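Side-chain contacts in ATP-dependent RNA helicase HrpB (PDB 6EUD), which hydrolyses ATP to ADP and phosphate as a bacterial DEAH/RHA-type RNA helicase that also binds single-stranded RNA: residues 270-275 with 285-290; 218-223 with 229-234; 246-251 with 280-285. All blocks are in the same frame, centred on the assembly; numbering follows the deposited sequence.

Contact 1 of 3, residues 270-275 with 285-290; sequences KVVLAT and EGIRLV
Lys270 reaches across to Glu285 through its ammonium group, NZ giving a 2.9 Å hydrogen bond to the backbone O of Glu285. NZ meets that oxygen at a C=O...N angle of 149°, tilted 23° from the carbonyl plane. With CG wedged between the backbone N and the carbonyl carbon (chi1 67°) and every later torsion extended, the lysine spans the gap as a straight rod that crosses Ile287 at about a right angle. Its CE passes the CD1 methyl of Ile287 at 4.0 Å, and Val272 CG2 lies 4.5 Å from the same CD1, so the isoleucine tip lies against the aliphatic shaft and, more loosely, a valine. The buried ammonium is also hydrogen-bonded to the O atoms of Leu262 and Ala260, at the end of helix 256-261, where the gathered carbonyls would favour a positive charge. The Glu285 carboxylate plays no direct part, its OE2 standing 6.6 Å from Lys270 NZ. A methionine in place of Lys270 would probably leave three carbonyl oxygens without their shared donor. Strands 269-274 and 287-302 flank strand 217-221, whose Leu219 touches both Val272 and Ile287; this bridging over a central parallel strand belongs to the second RecA-like domain of a superfamily 2 helicase.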
loop_
_atom_site.group_PDB
_atom_site.type_symbol
_atom_site.label_atom_id
_atom_site.label_comp_id
_atom_site.label_asym_id
_atom_site.label_seq_id
_atom_site.Cartn_x
_atom_site.Cartn_y
_atom_site.Cartn_z
ATOM N N LYS A 270 16.149 14.955 -35.262
ATOM C CA LYS A 270 15.015 15.212 -34.376
ATOM C C LYS A 270 15.318 14.956 -32.904
ATOM O O LYS A 270 16.100 14.073 -32.549
ATOM C CB LYS A 270 13.807 14.367 -34.804
ATOM C CG LYS A 270 14.013 12.881 -34.605
ATOM C CD LYS A 270 12.806 12.045 -35.032
ATOM C CE LYS A 270 13.098 10.578 -34.748
ATOM N NZ LYS A 270 12.010 9.668 -35.136
ATOM N N VAL A 271 14.688 15.756 -32.051
ATOM C CA VAL A 271 14.626 15.478 -30.633
ATOM C C VAL A 271 13.219 15.023 -30.293
ATOM O O VAL A 271 12.268 15.778 -30.444
ATOM C CB VAL A 271 14.984 16.701 -29.784
ATOM C CG1 VAL A 271 14.806 16.378 -28.289
ATOM C CG2 VAL A 271 16.408 17.162 -30.091
ATOM N N VAL A 272 13.089 13.787 -29.840
ATOM C CA VAL A 272 11.795 13.277 -29.447
ATOM C C VAL A 272 11.680 13.384 -27.943
ATOM O O VAL A 272 12.485 12.824 -27.202
ATOM C CB VAL A 272 11.582 11.822 -29.908
ATOM C CG1 VAL A 272 10.247 11.321 -29.453
ATOM C CG2 VAL A 272 11.655 11.738 -31.406
ATOM N N LEU A 273 10.689 14.145 -27.498
ATOM C CA LEU A 273 10.436 14.338 -26.083
ATOM C C LEU A 273 9.274 13.423 -25.700
ATOM O O LEU A 273 8.151 13.607 -26.148
ATOM C CB LEU A 273 10.129 15.810 -25.775
ATOM C CG LEU A 273 11.082 16.923 -26.261
ATOM C CD1 LEU A 273 10.733 17.413 -27.675
ATOM C CD2 LEU A 273 11.123 18.098 -25.273
ATOM N N ALA A 274 9.546 12.423 -24.875
ATOM C CA ALA A 274 8.555 11.395 -24.597
ATOM C C ALA A 274 8.495 11.050 -23.122
ATOM O O ALA A 274 9.437 11.336 -22.366
ATOM C CB ALA A 274 8.855 10.136 -25.422
ATOM N N THR A 275 7.381 10.439 -22.725
ATOM C CA THR A 275 7.255 9.783 -21.425
ATOM C C THR A 275 7.748 8.350 -21.554
ATOM O O THR A 275 8.090 7.921 -22.661
ATOM C CB THR A 275 5.812 9.768 -20.948
ATOM O OG1 THR A 275 5.037 9.022 -21.891
ATOM C CG2 THR A 275 5.267 11.180 -20.858
ATOM N N GLU A 285 12.120 5.485 -34.206
ATOM C CA GLU A 285 13.176 5.159 -35.147
ATOM C C GLU A 285 14.181 6.295 -35.354
ATOM O O GLU A 285 13.901 7.446 -35.044
ATOM C CB GLU A 285 12.561 4.760 -36.480
ATOM C CG GLU A 285 11.539 3.664 -36.348
ATOM C CD GLU A 285 10.695 3.541 -37.583
ATOM O OE1 GLU A 285 9.632 2.895 -37.504
ATOM O OE2 GLU A 285 11.096 4.092 -38.634
ATOM N N GLY A 286 15.356 5.943 -35.864
ATOM C CA GLY A 286 16.402 6.888 -36.222
ATOM C C GLY A 286 17.187 7.407 -35.032
ATOM O O GLY A 286 17.924 8.388 -35.151
ATOM N N ILE A 287 17.033 6.757 -33.880
ATOM C CA ILE A 287 17.619 7.245 -32.630
ATOM C C ILE A 287 18.959 6.593 -32.345
ATOM O O ILE A 287 19.065 5.372 -32.429
ATOM C CB ILE A 287 16.660 6.997 -31.429
ATOM C CG1 ILE A 287 15.295 7.643 -31.702
ATOM C CG2 ILE A 287 17.260 7.536 -30.135
ATOM C CD1 ILE A 287 15.327 9.199 -31.768
ATOM N N ARG A 288 19.976 7.395 -32.018
ATOM C CA ARG A 288 21.242 6.852 -31.479
ATOM C C ARG A 288 21.723 7.630 -30.232
ATOM O O ARG A 288 22.726 7.285 -29.631
ATOM C CB ARG A 288 22.341 6.834 -32.559
ATOM C CG ARG A 288 22.979 8.162 -32.833
ATOM C CD ARG A 288 24.231 8.029 -33.710
ATOM N NE ARG A 288 25.342 7.374 -33.013
ATOM C CZ ARG A 288 26.368 8.011 -32.447
ATOM N NH1 ARG A 288 26.441 9.333 -32.480
ATOM N NH2 ARG A 288 27.328 7.320 -31.851
ATOM N N LEU A 289 20.983 8.667 -29.844
ATOM C CA LEU A 289 21.237 9.421 -28.607
ATOM C C LEU A 289 20.017 9.374 -27.685
ATOM O O LEU A 289 18.897 9.633 -28.119
ATOM C CB LEU A 289 21.571 10.880 -28.915
ATOM C CG LEU A 289 22.685 11.120 -29.946
ATOM C CD1 LEU A 289 22.861 12.605 -30.197
ATOM C CD2 LEU A 289 23.985 10.484 -29.488
ATOM N N VAL A 290 20.231 9.047 -26.415
ATOM C CA VAL A 290 19.184 9.155 -25.423
ATOM C C VAL A 290 19.584 10.144 -24.302
ATOM O O VAL A 290 20.739 10.201 -23.848
ATOM C CB VAL A 290 18.840 7.761 -24.845
ATOM C CG1 VAL A 290 18.128 7.859 -23.502
ATOM C CG2 VAL A 290 18.009 6.944 -25.862
#

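Contact 2 of 3, residues 218-223 with 229-234; sequences LLLFLP and QRVQEQ
Val231 overlaps two leucines at once, setting one methyl against each. Its CG1 meets CD2 of Leu220 at 3.8 Å, the two side chains meeting aslant, while its CG2 meets CD1 of Leu222 at 3.9 Å, these two reaching toward each other tip to tip. The split follows from the valine rotamer: with CG1 anti to the backbone N (chi1 165°), CG2 lies beside that nitrogen, and the two branches face successive inward-pointing residues of 218-223. CD1 of Leu222 also comes within 4.0 Å of Val231 CB, at the fork of the valine. On the strand side, Leu220 CD2 and Leu222 CD1 are themselves 3.9 Å apart, so the two methyls lie side by side facing the valine.

Leu273 of the neighbouring strand 269-274 touches both Leu220 and Val231, and Val203 of helix 199-213 touches Leu220, extending the core around this join. The path from strand 217-221 through helix 225-236 to the parallel strand 243-248 is a beta-alpha-beta crossover, and the contact lies where its helix packs on the first of its strands. All three touching residues are buried, and no hydrogen bond or charge pair passes between the segments; their association here therefore rests on hydrophobic burial and the fit of the methyl groups of branched side chains.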
loop_
_atom_site.group_PDB
_atom_site.type_symbol
_atom_site.label_atom_id
_atom_site.label_comp_id
_atom_site.label_asym_id
_atom_site.label_seq_id
_atom_site.Cartn_x
_atom_site.Cartn_y
_atom_site.Cartn_z
ATOM N N LEU A 218 17.825 12.184 -31.245
ATOM C CA LEU A 218 17.917 12.097 -29.811
ATOM C C LEU A 218 16.547 11.849 -29.207
ATOM O O LEU A 218 15.575 12.514 -29.575
ATOM C CB LEU A 218 18.530 13.389 -29.253
ATOM C CG LEU A 218 18.893 13.509 -27.769
ATOM C CD1 LEU A 218 20.009 14.567 -27.566
ATOM C CD2 LEU A 218 17.659 13.885 -26.979
ATOM N N LEU A 219 16.494 10.909 -28.261
ATOM C CA LEU A 219 15.273 10.589 -27.527
ATOM C C LEU A 219 15.414 11.030 -26.067
ATOM O O LEU A 219 16.308 10.580 -25.334
ATOM C CB LEU A 219 14.959 9.085 -27.595
ATOM C CG LEU A 219 13.734 8.571 -26.812
ATOM C CD1 LEU A 219 12.394 9.231 -27.246
ATOM C CD2 LEU A 219 13.650 7.051 -26.944
ATOM N N LEU A 220 14.521 11.914 -25.658
ATOM C CA LEU A 220 14.560 12.507 -24.330
ATOM C C LEU A 220 13.395 11.997 -23.484
ATOM O O LEU A 220 12.240 12.244 -23.829
ATOM C CB LEU A 220 14.516 14.034 -24.452
ATOM C CG LEU A 220 14.306 14.882 -23.204
ATOM C CD1 LEU A 220 15.365 14.592 -22.138
ATOM C CD2 LEU A 220 14.305 16.371 -23.600
ATOM N N PHE A 221 13.695 11.290 -22.396
ATOM C CA PHE A 221 12.656 10.783 -21.496
ATOM C C PHE A 221 12.361 11.796 -20.411
ATOM O O PHE A 221 13.276 12.248 -19.747
ATOM C CB PHE A 221 13.067 9.443 -20.859
ATOM C CG PHE A 221 13.093 8.270 -21.840
ATOM C CD1 PHE A 221 14.302 7.801 -22.372
ATOM C CD2 PHE A 221 11.911 7.638 -22.226
ATOM C CE1 PHE A 221 14.332 6.716 -23.269
ATOM C CE2 PHE A 221 11.928 6.555 -23.122
ATOM C CZ PHE A 221 13.139 6.092 -23.642
ATOM N N LEU A 222 11.082 12.142 -20.245
ATOM C CA LEU A 222 10.625 13.096 -19.233
ATOM C C LEU A 222 9.471 12.494 -18.418
ATOM O O LEU A 222 8.871 11.501 -18.840
ATOM C CB LEU A 222 10.206 14.398 -19.920
ATOM C CG LEU A 222 11.431 15.080 -20.521
ATOM C CD1 LEU A 222 11.085 16.282 -21.386
ATOM C CD2 LEU A 222 12.371 15.463 -19.369
ATOM N N PRO A 223 9.151 13.082 -17.243
ATOM C CA PRO A 223 8.118 12.465 -16.393
ATOM C C PRO A 223 6.683 12.571 -16.938
ATOM O O PRO A 223 5.896 11.644 -16.745
ATOM C CB PRO A 223 8.229 13.247 -15.078
ATOM C CG PRO A 223 9.598 13.917 -15.119
ATOM C CD PRO A 223 9.818 14.211 -16.564
ATOM N N GLN A 229 6.294 19.856 -22.421
ATOM C CA GLN A 229 5.990 21.172 -22.985
ATOM C C GLN A 229 7.024 22.209 -22.564
ATOM O O GLN A 229 7.538 22.975 -23.395
ATOM C CB GLN A 229 4.599 21.623 -22.560
ATOM C CG GLN A 229 3.498 20.695 -22.980
ATOM C CD GLN A 229 2.132 21.191 -22.551
ATOM O OE1 GLN A 229 2.022 22.193 -21.847
ATOM N NE2 GLN A 229 1.082 20.497 -22.985
ATOM N N ARG A 230 7.349 22.227 -21.274
ATOM C CA ARG A 230 8.265 23.237 -20.753
ATOM C C ARG A 230 9.696 23.070 -21.271
ATOM O O ARG A 230 10.353 24.074 -21.592
ATOM C CB ARG A 230 8.240 23.241 -19.219
ATOM C CG ARG A 230 6.976 23.892 -18.663
ATOM C CD ARG A 230 6.992 24.006 -17.149
ATOM N NE ARG A 230 6.893 22.696 -16.519
ATOM C CZ ARG A 230 5.753 22.052 -16.312
ATOM N NH1 ARG A 230 4.604 22.585 -16.697
ATOM N NH2 ARG A 230 5.765 20.869 -15.719
ATOM N N VAL A 231 10.176 21.824 -21.355
ATOM C CA VAL A 231 11.521 21.590 -21.846
ATOM C C VAL A 231 11.557 21.940 -23.329
ATOM O O VAL A 231 12.549 22.489 -23.832
ATOM C CB VAL A 231 11.984 20.131 -21.634
ATOM C CG1 VAL A 231 13.221 19.837 -22.473
ATOM C CG2 VAL A 231 12.231 19.850 -20.163
ATOM N N GLN A 232 10.461 21.641 -24.018
ATOM C CA GLN A 232 10.367 21.939 -25.437
ATOM C C GLN A 232 10.570 23.436 -25.695
ATOM O O GLN A 232 11.339 23.824 -26.583
ATOM C CB GLN A 232 9.019 21.479 -26.005
ATOM C CG GLN A 232 8.904 21.724 -27.508
ATOM C CD GLN A 232 7.676 21.079 -28.115
ATOM O OE1 GLN A 232 6.822 20.566 -27.400
ATOM N NE2 GLN A 232 7.581 21.102 -29.435
ATOM N N GLU A 233 9.891 24.267 -24.909
ATOM C CA GLU A 233 10.044 25.708 -25.027
ATOM C C GLU A 233 11.484 26.144 -24.734
ATOM O O GLU A 233 12.029 26.982 -25.452
ATOM C CB GLU A 233 9.070 26.426 -24.095
ATOM C CG GLU A 233 9.274 27.922 -24.051
ATOM C CD GLU A 233 8.086 28.644 -23.462
ATOM O OE1 GLU A 233 7.087 27.966 -23.142
ATOM O OE2 GLU A 233 8.149 29.887 -23.325
ATOM N N GLN A 234 12.100 25.573 -23.696
ATOM C CA GLN A 234 13.471 25.941 -23.348
ATOM C C GLN A 234 14.448 25.459 -24.401
ATOM O O GLN A 234 15.456 26.109 -24.671
ATOM C CB GLN A 234 13.862 25.385 -21.976
ATOM C CG GLN A 234 13.059 25.993 -20.849
ATOM C CD GLN A 234 13.055 27.518 -20.923
ATOM O OE1 GLN A 234 14.091 28.138 -21.158
ATOM N NE2 GLN A 234 11.885 28.122 -20.750
#

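Contact 3 of 3, residues 246-251 with 280-285; sequences CPLYGA and TSLTIE
Leu248 meets Leu282 and Ile284 in purely apolar contacts, all made by one of its methyls. CD2 of Leu248 lies 4.0 Å from CD2 of Leu282 and equally 4.0 Å from CD1 of Ile284, both approaches being tip to tip. The two loop methyls, Leu282 CD2 and Ile284 CD1, are 4.8 Å apart, so the leucine of the strand points its CD2 at the notch between them. Its CG is anti to the backbone N (chi1 -170°), which carries the branch toward the loop, the CA atoms of Leu248 and Ile284 standing 10.0 Å apart. Leu282 answers with a first torsion of -149°, well short of a staggered position. Ala260 and Ile261 of helix 256-261 border the cluster by touching Leu248 and Leu282 respectively, and Val272 of the intervening strand 269-274 touches Ile284.

Hydrogen bonds do not cross between the segments; those of the loop run elsewhere. Ser281 OG is bonded to Ile277 O, a contact within the loop, while Thr280 OG1 bonds NE2 of His129 in the DEFH box and Ser281 O bonds OG1 of Thr32, a predicted ATP-binding residue.

The TSLTI sequence of 280-284 is the latter part of helicase motif V, a loop of the second RecA-like domain that here faces the first. Chemistry is thus divided along it: Thr280 OG1 and the backbone O of Ser281 bond residues of the first domain, and the alternating Leu282 and Ile284 hold to their own sheet by methyl contacts, without directional bonds.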
loop_
_atom_site.group_PDB
_atom_site.type_symbol
_atom_site.label_atom_id
_atom_site.label_comp_id
_atom_site.label_asym_id
_atom_site.label_seq_id
_atom_site.Cartn_x
_atom_site.Cartn_y
_atom_site.Cartn_z
ATOM N N CYS A 246 10.004 17.203 -31.559
ATOM C CA CYS A 246 8.856 16.312 -31.699
ATOM C C CYS A 246 8.378 15.767 -30.378
ATOM O O CYS A 246 8.853 14.724 -29.944
ATOM C CB CYS A 246 9.202 15.129 -32.605
ATOM S SG CYS A 246 9.956 15.601 -34.152
ATOM N N PRO A 247 7.427 16.457 -29.738
ATOM C CA PRO A 247 6.783 15.915 -28.532
ATOM C C PRO A 247 6.049 14.618 -28.836
ATOM O O PRO A 247 5.681 14.380 -29.969
ATOM C CB PRO A 247 5.804 17.018 -28.122
ATOM C CG PRO A 247 5.613 17.831 -29.374
ATOM C CD PRO A 247 6.920 17.794 -30.083
ATOM N N LEU A 248 5.853 13.785 -27.830
ATOM C CA LEU A 248 5.183 12.513 -28.021
ATOM C C LEU A 248 4.391 12.133 -26.782
ATOM O O LEU A 248 4.935 11.601 -25.804
ATOM C CB LEU A 248 6.183 11.410 -28.363
ATOM C CG LEU A 248 5.526 10.105 -28.804
ATOM C CD1 LEU A 248 4.680 10.379 -30.006
ATOM C CD2 LEU A 248 6.552 9.068 -29.135
ATOM N N TYR A 249 3.102 12.447 -26.834
ATOM C CA TYR A 249 2.135 11.947 -25.868
ATOM C C TYR A 249 0.840 11.562 -26.579
ATOM O O TYR A 249 0.563 12.061 -27.673
ATOM C CB TYR A 249 1.870 12.975 -24.769
ATOM C CG TYR A 249 1.858 14.428 -25.194
ATOM C CD1 TYR A 249 3.038 15.145 -25.310
ATOM C CD2 TYR A 249 0.665 15.101 -25.413
ATOM C CE1 TYR A 249 3.034 16.489 -25.671
ATOM C CE2 TYR A 249 0.652 16.449 -25.769
ATOM C CZ TYR A 249 1.837 17.133 -25.896
ATOM O OH TYR A 249 1.839 18.462 -26.247
ATOM N N GLY A 250 0.068 10.667 -25.958
ATOM C CA GLY A 250 -1.170 10.161 -26.533
ATOM C C GLY A 250 -2.162 11.211 -27.012
ATOM O O GLY A 250 -2.900 10.988 -27.972
ATOM N N ALA A 251 -2.171 12.368 -26.356
ATOM C CA ALA A 251 -3.141 13.414 -26.665
ATOM C C ALA A 251 -2.721 14.290 -27.841
ATOM O O ALA A 251 -3.230 15.403 -28.005
ATOM C CB ALA A 251 -3.380 14.281 -25.431
ATOM N N THR A 280 9.577 0.879 -23.653
ATOM C CA THR A 280 9.419 -0.517 -24.071
ATOM C C THR A 280 8.281 -0.704 -25.067
ATOM O O THR A 280 8.387 -1.525 -25.967
ATOM C CB THR A 280 9.151 -1.475 -22.867
ATOM O OG1 THR A 280 7.898 -1.139 -22.252
ATOM C CG2 THR A 280 10.264 -1.415 -21.829
ATOM N N SER A 281 7.200 0.058 -24.899
ATOM C CA SER A 281 5.963 -0.157 -25.661
ATOM C C SER A 281 5.961 0.460 -27.052
ATOM O O SER A 281 5.235 0.018 -27.945
ATOM C CB SER A 281 4.768 0.402 -24.893
ATOM O OG SER A 281 4.721 1.812 -24.981
ATOM N N LEU A 282 6.759 1.501 -27.223
ATOM C CA LEU A 282 6.768 2.248 -28.467
ATOM C C LEU A 282 8.173 2.257 -29.048
ATOM O O LEU A 282 9.160 2.407 -28.320
ATOM C CB LEU A 282 6.259 3.667 -28.222
ATOM C CG LEU A 282 5.524 4.388 -29.343
ATOM C CD1 LEU A 282 4.560 3.446 -30.032
ATOM C CD2 LEU A 282 4.774 5.555 -28.737
ATOM N N THR A 283 8.259 2.073 -30.355
ATOM C CA THR A 283 9.539 2.087 -31.031
ATOM C C THR A 283 9.728 3.371 -31.825
ATOM O O THR A 283 9.051 3.607 -32.825
ATOM C CB THR A 283 9.687 0.861 -31.943
ATOM O OG1 THR A 283 9.914 -0.295 -31.128
ATOM C CG2 THR A 283 10.845 1.028 -32.916
ATOM N N ILE A 284 10.648 4.206 -31.354
ATOM C CA ILE A 284 11.004 5.435 -32.050
ATOM C C ILE A 284 12.231 5.172 -32.921
ATOM O O ILE A 284 13.250 4.676 -32.442
ATOM C CB ILE A 284 11.273 6.598 -31.071
ATOM C CG1 ILE A 284 9.965 7.095 -30.445
ATOM C CG2 ILE A 284 11.861 7.764 -31.801
ATOM C CD1 ILE A 284 9.447 6.269 -29.312
ATOM N N GLU A 285 12.120 5.485 -34.206
ATOM C CA GLU A 285 13.176 5.159 -35.147
ATOM C C GLU A 285 14.181 6.295 -35.354
ATOM O O GLU A 285 13.901 7.446 -35.044
ATOM C CB GLU A 285 12.561 4.760 -36.480
ATOM C CG GLU A 285 11.539 3.664 -36.348
ATOM C CD GLU A 285 10.695 3.541 -37.583
ATOM O OE1 GLU A 285 9.632 2.895 -37.504
ATOM O OE2 GLU A 285 11.096 4.092 -38.634
#

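All three contacts belong to one parallel core of the second RecA-like domain. Contacts 1 and 2, centres about 10 Å apart, are joined by backbone, with Val272 O 2.7 Å from Leu220 N and Leu289 O 2.7 Å from Leu219 N. Contact 3 lies about 9 Å from contact 1, centre to centre; they share Glu285, and Val271 O is 2.9 Å from Cys246 N. Contact 2, its centre about 12 Å from that of contact 3, occupies the face under helix 225-236, away from the annotated sites. The predicted ATP site lies nearer the other two: the Leu282 side chain is about 6 Å from that of Thr32, the Glu285 side chain about 8 Å from Gly33.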